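Local coordinates for protein lasso peptide isopeptidase AtxE2 (Asticcacaulis excentricus, PDB 5TXE) that hydrolyses the isopeptide bond of the lasso peptides astexin-2 and astexin-3, recognising their threaded, knotted shape and converting them to linear peptides, at residues A[231-236]-A[242-247]. The protein carries 1 engineered substitution. Sequence-based numbering, arbitrary orientation.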
ATOM      1  N   TYR A 231      21.941 -13.505  14.820  1.00 36.62           N
ATOM      2  CA  TYR A 231      21.905 -12.326  15.722  1.00 33.03           C
ATOM      3  C   TYR A 231      23.306 -12.075  16.174  1.00 35.30           C
ATOM      4  O   TYR A 231      23.996 -13.012  16.494  1.00 39.14           O
ATOM      5  CB  TYR A 231      21.022 -12.588  16.932  1.00 32.21           C
ATOM      6  CG  TYR A 231      19.651 -12.940  16.479  1.00 34.86           C
ATOM      7  CD1 TYR A 231      18.734 -11.939  16.202  1.00 35.55           C
ATOM      8  CD2 TYR A 231      19.260 -14.290  16.282  1.00 34.65           C
ATOM      9  CE1 TYR A 231      17.469 -12.254  15.722  1.00 37.48           C
ATOM     10  CE2 TYR A 231      17.992 -14.613  15.797  1.00 33.43           C
ATOM     11  CZ  TYR A 231      17.100 -13.583  15.534  1.00 35.04           C
ATOM     12  OH  TYR A 231      15.834 -13.799  15.056  1.00 36.05           O
ATOM     13  N   GLN A 232      23.728 -10.820  16.213  1.00 34.94           N
ATOM     14  CA  GLN A 232      25.055 -10.462  16.696  1.00 34.99           C
ATOM     15  C   GLN A 232      24.944  -9.185  17.494  1.00 30.22           C
ATOM     16  O   GLN A 232      23.992  -8.411  17.313  1.00 29.94           O
ATOM     17  CB  GLN A 232      26.026 -10.195  15.524  1.00 41.43           C
ATOM     18  CG  GLN A 232      26.393 -11.331  14.581  1.00 50.63           C
ATOM     19  CD  GLN A 232      27.693 -12.011  14.961  1.00 56.44           C
ATOM     20  OE1 GLN A 232      28.799 -11.513  14.714  1.00 64.50           O
ATOM     21  NE2 GLN A 232      27.564 -13.169  15.533  1.00 61.67           N
ATOM     22  N   VAL A 233      25.927  -8.943  18.353  1.00 29.64           N
ATOM     23  CA  VAL A 233      25.947  -7.753  19.185  1.00 31.93           C
ATOM     24  C   VAL A 233      27.229  -7.014  18.950  1.00 33.16           C
ATOM     25  O   VAL A 233      28.299  -7.619  18.935  1.00 33.88           O
ATOM     26  CB  VAL A 233      25.879  -8.111  20.683  1.00 35.48           C
ATOM     27  CG1 VAL A 233      25.957  -6.851  21.528  1.00 36.11           C
ATOM     28  CG2 VAL A 233      24.573  -8.825  20.967  1.00 36.74           C
ATOM     29  N   LEU A 234      27.113  -5.698  18.806  1.00 34.31           N
ATOM     30  CA  LEU A 234      28.237  -4.860  18.616  1.00 38.64           C
ATOM     31  C   LEU A 234      28.359  -3.898  19.767  1.00 41.23           C
ATOM     32  O   LEU A 234      27.434  -3.159  20.046  1.00 35.30           O
ATOM     33  CB  LEU A 234      28.098  -4.048  17.313  1.00 40.06           C
ATOM     34  CG  LEU A 234      29.263  -3.059  17.173  1.00 42.73           C
ATOM     35  CD1 LEU A 234      30.394  -3.678  16.411  1.00 43.35           C
ATOM     36  CD2 LEU A 234      28.857  -1.755  16.494  1.00 48.81           C
ATOM     37  N   ASP A 235      29.543  -3.852  20.378  1.00 49.37           N
ATOM     38  CA  ASP A 235      29.880  -2.823  21.386  1.00 50.61           C
ATOM     39  C   ASP A 235      30.483  -1.634  20.666  1.00 46.30           C
ATOM     40  O   ASP A 235      31.561  -1.719  20.139  1.00 47.04           O
ATOM     41  CB  ASP A 235      30.883  -3.425  22.389  1.00 58.34           C
ATOM     42  CG  ASP A 235      31.300  -2.454  23.529  1.00 62.26           C
ATOM     43  OD1 ASP A 235      31.026  -1.208  23.510  1.00 57.84           O
ATOM     44  OD2 ASP A 235      31.938  -2.997  24.452  1.00 66.23           O
ATOM     45  N   LEU A 236      29.784  -0.521  20.637  1.00 51.28           N
ATOM     46  CA  LEU A 236      30.244   0.631  19.887  1.00 51.27           C
ATOM     47  C   LEU A 236      31.493   1.271  20.456  1.00 55.49           C
ATOM     48  O   LEU A 236      32.159   1.987  19.768  1.00 53.13           O
ATOM     49  CB  LEU A 236      29.166   1.692  19.856  1.00 50.58           C
ATOM     50  CG  LEU A 236      27.919   1.364  19.050  1.00 52.22           C
ATOM     51  CD1 LEU A 236      26.826   2.362  19.388  1.00 57.15           C
ATOM     52  CD2 LEU A 236      28.213   1.410  17.579  1.00 55.45           C
ATOM     53  N   ARG A 242      30.031  -9.963  19.354  1.00 49.51           N
ATOM     54  CA  ARG A 242      29.909 -11.259  20.025  1.00 53.94           C
ATOM     55  C   ARG A 242      28.536 -11.855  19.723  1.00 52.41           C
ATOM     56  O   ARG A 242      27.644 -11.153  19.241  1.00 45.62           O
ATOM     57  CB  ARG A 242      30.062 -11.046  21.528  1.00 54.86           C
ATOM     58  CG  ARG A 242      28.987 -10.136  22.127  1.00 54.88           C
ATOM     59  CD  ARG A 242      28.918 -10.211  23.660  1.00 50.29           C
ATOM     60  NE  ARG A 242      28.009  -9.226  24.269  1.00 48.78           N
ATOM     61  CZ  ARG A 242      26.692  -9.415  24.424  1.00 50.46           C
ATOM     62  NH1 ARG A 242      26.107 -10.544  24.002  1.00 54.79           N
ATOM     63  NH2 ARG A 242      25.949  -8.472  24.965  1.00 48.20           N
ATOM     64  N   ALA A 243      28.355 -13.131  20.026  1.00 50.15           N
ATOM     65  CA  ALA A 243      27.058 -13.747  19.823  1.00 50.44           C
ATOM     66  C   ALA A 243      26.081 -13.123  20.810  1.00 46.05           C
ATOM     67  O   ALA A 243      26.495 -12.653  21.878  1.00 40.46           O
ATOM     68  CB  ALA A 243      27.116 -15.233  20.047  1.00 54.75           C
ATOM     69  N   ALA A 244      24.801 -13.075  20.427  1.00 41.43           N
ATOM     70  CA  ALA A 244      23.757 -12.588  21.335  1.00 44.81           C
ATOM     71  C   ALA A 244      23.385 -13.670  22.348  1.00 43.30           C
ATOM     72  O   ALA A 244      23.513 -14.808  22.054  1.00 46.63           O
ATOM     73  CB  ALA A 244      22.541 -12.181  20.531  1.00 43.27           C
ATOM     74  N   THR A 245      22.922 -13.306  23.527  1.00 48.49           N
ATOM     75  CA  THR A 245      22.291 -14.282  24.441  1.00 52.79           C
ATOM     76  C   THR A 245      20.824 -14.423  24.113  1.00 55.78           C
ATOM     77  O   THR A 245      20.232 -13.469  23.612  1.00 50.99           O
ATOM     78  CB  THR A 245      22.354 -13.818  25.903  1.00 49.68           C
ATOM     79  OG1 THR A 245      21.459 -12.726  26.109  1.00 53.16           O
ATOM     80  CG2 THR A 245      23.749 -13.356  26.272  1.00 53.12           C
ATOM     81  N   PRO A 246      20.197 -15.570  24.459  1.00 61.07           N
ATOM     82  CA  PRO A 246      18.749 -15.783  24.172  1.00 56.65           C
ATOM     83  C   PRO A 246      17.835 -14.694  24.668  1.00 54.76           C
ATOM     84  O   PRO A 246      16.823 -14.391  24.071  1.00 57.70           O
ATOM     85  CB  PRO A 246      18.460 -17.087  24.878  1.00 60.13           C
ATOM     86  CG  PRO A 246      19.774 -17.845  24.735  1.00 63.47           C
ATOM     87  CD  PRO A 246      20.818 -16.790  25.002  1.00 64.03           C
ATOM     88  N   THR A 247      18.239 -14.086  25.753  1.00 53.94           N
ATOM     89  CA  THR A 247      17.535 -12.982  26.350  1.00 57.40           C
ATOM     90  C   THR A 247      17.584 -11.717  25.488  1.00 55.31           C
ATOM     91  O   THR A 247      16.559 -11.019  25.244  1.00 49.15           O
ATOM     92  CB  THR A 247      18.272 -12.654  27.684  1.00 64.71           C
ATOM     93  OG1 THR A 247      18.746 -13.883  28.273  1.00 62.92           O
ATOM     94  CG2 THR A 247      17.393 -11.858  28.641  1.00 63.29           C
TER
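Val-233 and Arg-242 face each other as an antiparallel hydrogen-bonded pair, and each backbone satisfies the other: Val-233 N donates to Arg-242 O at 2.9 Å, and Arg-242 N returns the bond to Val-233 O, also at 2.9 Å. Their side chains run next to each other on the same face of the sheet. Arg-242 leaves its backbone with CG between N and the carbonyl carbon (chi1 61°), which lays the otherwise extended chain along Val-233 and sets the guanidinium so that the valine CG1 lies over one face, toward its rim, 3.8 Å from NH2. The guanidinium has two acceptors: NH1 turns back to O of the next residue, Ala-243, at 3.0 Å in a bent bond (138° at the hydrogen), while NH2 forms a salt bridge with Glu-248, just beyond the segment, whose carboxylate also accepts from Thr-245 N. The other valine branch, CG2, meets Ala-244 CB at 3.9 Å, and the alanine methyl also touches Tyr-231 CB. With an alanine here in place of Val-233, CG1 and CG2 are lost, which would probably take away the methyl over the guanidinium and the contact with Ala-244, and let the arginine turn more easily. On its far side strand 230-235 bonds to strand 183-188 through Gln-232 and Leu-234. The arrangement is that of a β-hairpin closing the outer edge of a four-stranded antiparallel sheet, a blade of the β-propeller characteristic of prolyl oligopeptidase-family enzymes.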